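Local coordinates for mandelate racemase / muconate lactonizing enzyme, C-terminal domain protein (Pseudovibrio sp. JE062, PDB 4JHM), which belongs to the enolase superfamily, with a mandelate racemase-type N-terminal domain joined to a TIM-barrel-like C-terminal domain, at residues 242-247 against 265-270. Residues are numbered along the deposited sequence; the frame is centred on the assembly and turned at random.
Sequences LEISSH and MWSDVR
In the C-terminal barrel domain, strand 243-245 and the chain running through 265-270 lie side by side, joined first where I244 meets S267. The I244 amide N donates to S267 OG over 3.0 Å, and S267 N answers to I244 O at 3.0 Å, approaching in the carbonyl plane. A serine suits this place because its short side chain stands in for a backbone acceptor: chi1 of -49° swings OG back beside its own nitrogen, where one residue serves both the N-H and the C=O of I244. Segment 265-270 follows helix 254-262, whereas strand 243-245 pairs in parallel with strand 220-222 on its other flank, consistent with the chain after that helix taking the next stave's place in the barrel wall, as in TIM-barrel relatives. Farther along, the hydroxyl of S245 meets D268 and R270. S245 OG donates to D268 OD1 at 2.5 Å and accepts a bent bond from R270 NH2 at 3.0 Å, tilted 25° from the guanidinium plane; the bond from R270 NE is weak. The bend of the arginine chain at chi3 brings the edge of its guanidinium group to S245 OG. The carboxylates of E243 and D268 meet with planes 72° apart and E243 OE2 2.5 Å from D268 OD2. Beyond them, S246 CB lies 3.8 Å from W266 NE1, meeting the indole obliquely.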
loop_
_atom_site.group_PDB
_atom_site.type_symbol
_atom_site.label_atom_id
_atom_site.label_comp_id
_atom_site.label_asym_id
_atom_site.label_seq_id
_atom_site.Cartn_x
_atom_site.Cartn_y
_atom_site.Cartn_z
ATOM N N LEU A 242 15.828 17.302 -6.931
ATOM C CA LEU A 242 17.234 17.357 -6.577
ATOM C C LEU A 242 17.735 15.971 -6.184
ATOM O O LEU A 242 17.080 15.262 -5.417
ATOM C CB LEU A 242 17.415 18.323 -5.406
ATOM C CG LEU A 242 18.831 18.555 -4.889
ATOM C CD1 LEU A 242 19.613 19.394 -5.884
ATOM C CD2 LEU A 242 18.784 19.228 -3.526
ATOM N N GLU A 243 18.897 15.588 -6.703
ATOM C CA GLU A 243 19.523 14.327 -6.314
ATOM C C GLU A 243 19.815 14.330 -4.811
ATOM O O GLU A 243 20.503 15.220 -4.310
ATOM C CB GLU A 243 20.816 14.111 -7.111
ATOM C CG GLU A 243 21.546 12.800 -6.831
ATOM C CD GLU A 243 22.710 12.562 -7.783
ATOM O OE1 GLU A 243 22.905 13.389 -8.701
ATOM O OE2 GLU A 243 23.430 11.551 -7.616
ATOM N N ILE A 244 19.275 13.345 -4.095
ATOM C CA ILE A 244 19.509 13.214 -2.658
ATOM C C ILE A 244 20.347 11.972 -2.387
ATOM O O ILE A 244 19.944 10.862 -2.737
ATOM C CB ILE A 244 18.185 13.097 -1.884
ATOM C CG1 ILE A 244 17.259 14.267 -2.227
ATOM C CG2 ILE A 244 18.440 13.038 -0.388
ATOM C CD1 ILE A 244 17.872 15.631 -2.007
ATOM N N SER A 245 21.508 12.159 -1.761
ATOM C CA SER A 245 22.450 11.063 -1.564
ATOM C C SER A 245 22.685 10.778 -0.085
ATOM O O SER A 245 22.522 11.657 0.751
ATOM C CB SER A 245 23.773 11.391 -2.245
ATOM O OG SER A 245 24.456 10.208 -2.616
ATOM N N SER A 246 23.067 9.543 0.236
ATOM C CA SER A 246 23.312 9.158 1.630
ATOM C C SER A 246 24.682 9.640 2.087
ATOM O O SER A 246 25.448 10.190 1.298
ATOM C CB SER A 246 23.215 7.637 1.806
ATOM O OG SER A 246 24.341 6.970 1.252
ATOM N N HIS A 247 24.980 9.433 3.365
ATOM C CA HIS A 247 26.287 9.766 3.917
ATOM C C HIS A 247 27.317 8.743 3.446
ATOM O O HIS A 247 28.509 9.036 3.379
ATOM C CB HIS A 247 26.220 9.803 5.445
ATOM C CG HIS A 247 27.553 9.958 6.107
ATOM N ND1 HIS A 247 28.089 11.185 6.423
ATOM C CD2 HIS A 247 28.456 9.036 6.519
ATOM C CE1 HIS A 247 29.266 11.016 6.996
ATOM N NE2 HIS A 247 29.514 9.721 7.065
HETATM N N MSE A 265 14.255 5.940 -0.992
HETATM C CA MSE A 265 15.023 6.729 -0.034
HETATM C C MSE A 265 16.090 7.554 -0.693
HETATM O O MSE A 265 16.429 8.631 -0.201
HETATM C CB MSE A 265 15.732 5.794 0.933
HETATM C CG MSE A 265 14.723 5.006 1.753
HETATM SE SE MSE A 265 15.668 4.117 3.223
HETATM C CE MSE A 265 14.208 2.898 3.723
ATOM N N TRP A 266 16.633 7.052 -1.801
ATOM C CA TRP A 266 17.786 7.669 -2.450
ATOM C C TRP A 266 17.571 7.956 -3.929
ATOM O O TRP A 266 16.845 7.235 -4.613
ATOM C CB TRP A 266 18.987 6.741 -2.352
ATOM C CG TRP A 266 19.387 6.342 -0.968
ATOM C CD1 TRP A 266 19.142 7.014 0.190
ATOM C CD2 TRP A 266 20.157 5.191 -0.609
ATOM N NE1 TRP A 266 19.693 6.339 1.254
ATOM C CE2 TRP A 266 20.323 5.217 0.786
ATOM C CE3 TRP A 266 20.713 4.135 -1.333
ATOM C CZ2 TRP A 266 21.023 4.232 1.469
ATOM C CZ3 TRP A 266 21.403 3.158 -0.651
ATOM C CH2 TRP A 266 21.555 3.214 0.734
ATOM N N SER A 267 18.243 8.990 -4.425
ATOM C CA SER A 267 18.312 9.264 -5.866
ATOM C C SER A 267 19.534 8.582 -6.487
ATOM O O SER A 267 19.640 8.457 -7.708
ATOM C CB SER A 267 18.400 10.763 -6.111
ATOM O OG SER A 267 17.410 11.453 -5.380
ATOM N N ASP A 268 20.463 8.160 -5.638
ATOM C CA ASP A 268 21.620 7.375 -6.063
ATOM C C ASP A 268 21.993 6.439 -4.930
ATOM O O ASP A 268 21.243 6.298 -3.962
ATOM C CB ASP A 268 22.804 8.281 -6.417
ATOM C CG ASP A 268 23.252 9.161 -5.254
ATOM O OD1 ASP A 268 23.160 8.728 -4.082
ATOM O OD2 ASP A 268 23.709 10.295 -5.519
ATOM N N VAL A 269 23.140 5.784 -5.042
ATOM C CA VAL A 269 23.679 5.059 -3.903
ATOM C C VAL A 269 25.131 5.449 -3.746
ATOM O O VAL A 269 25.839 5.650 -4.730
ATOM C CB VAL A 269 23.484 3.529 -4.010
ATOM C CG1 VAL A 269 22.972 3.144 -5.384
ATOM C CG2 VAL A 269 24.763 2.780 -3.655
ATOM N N ARG A 270 25.557 5.590 -2.500
ATOM C CA ARG A 270 26.890 6.070 -2.207
ATOM C C ARG A 270 27.575 5.086 -1.287
ATOM O O ARG A 270 27.162 4.895 -0.148
ATOM C CB ARG A 270 26.825 7.450 -1.564
ATOM C CG ARG A 270 28.131 7.904 -0.928
ATOM C CD ARG A 270 27.971 9.291 -0.330
ATOM N NE ARG A 270 27.259 10.147 -1.272
ATOM C CZ ARG A 270 27.825 10.719 -2.326
ATOM N NH1 ARG A 270 29.119 10.545 -2.558
ATOM N NH2 ARG A 270 27.099 11.465 -3.147
#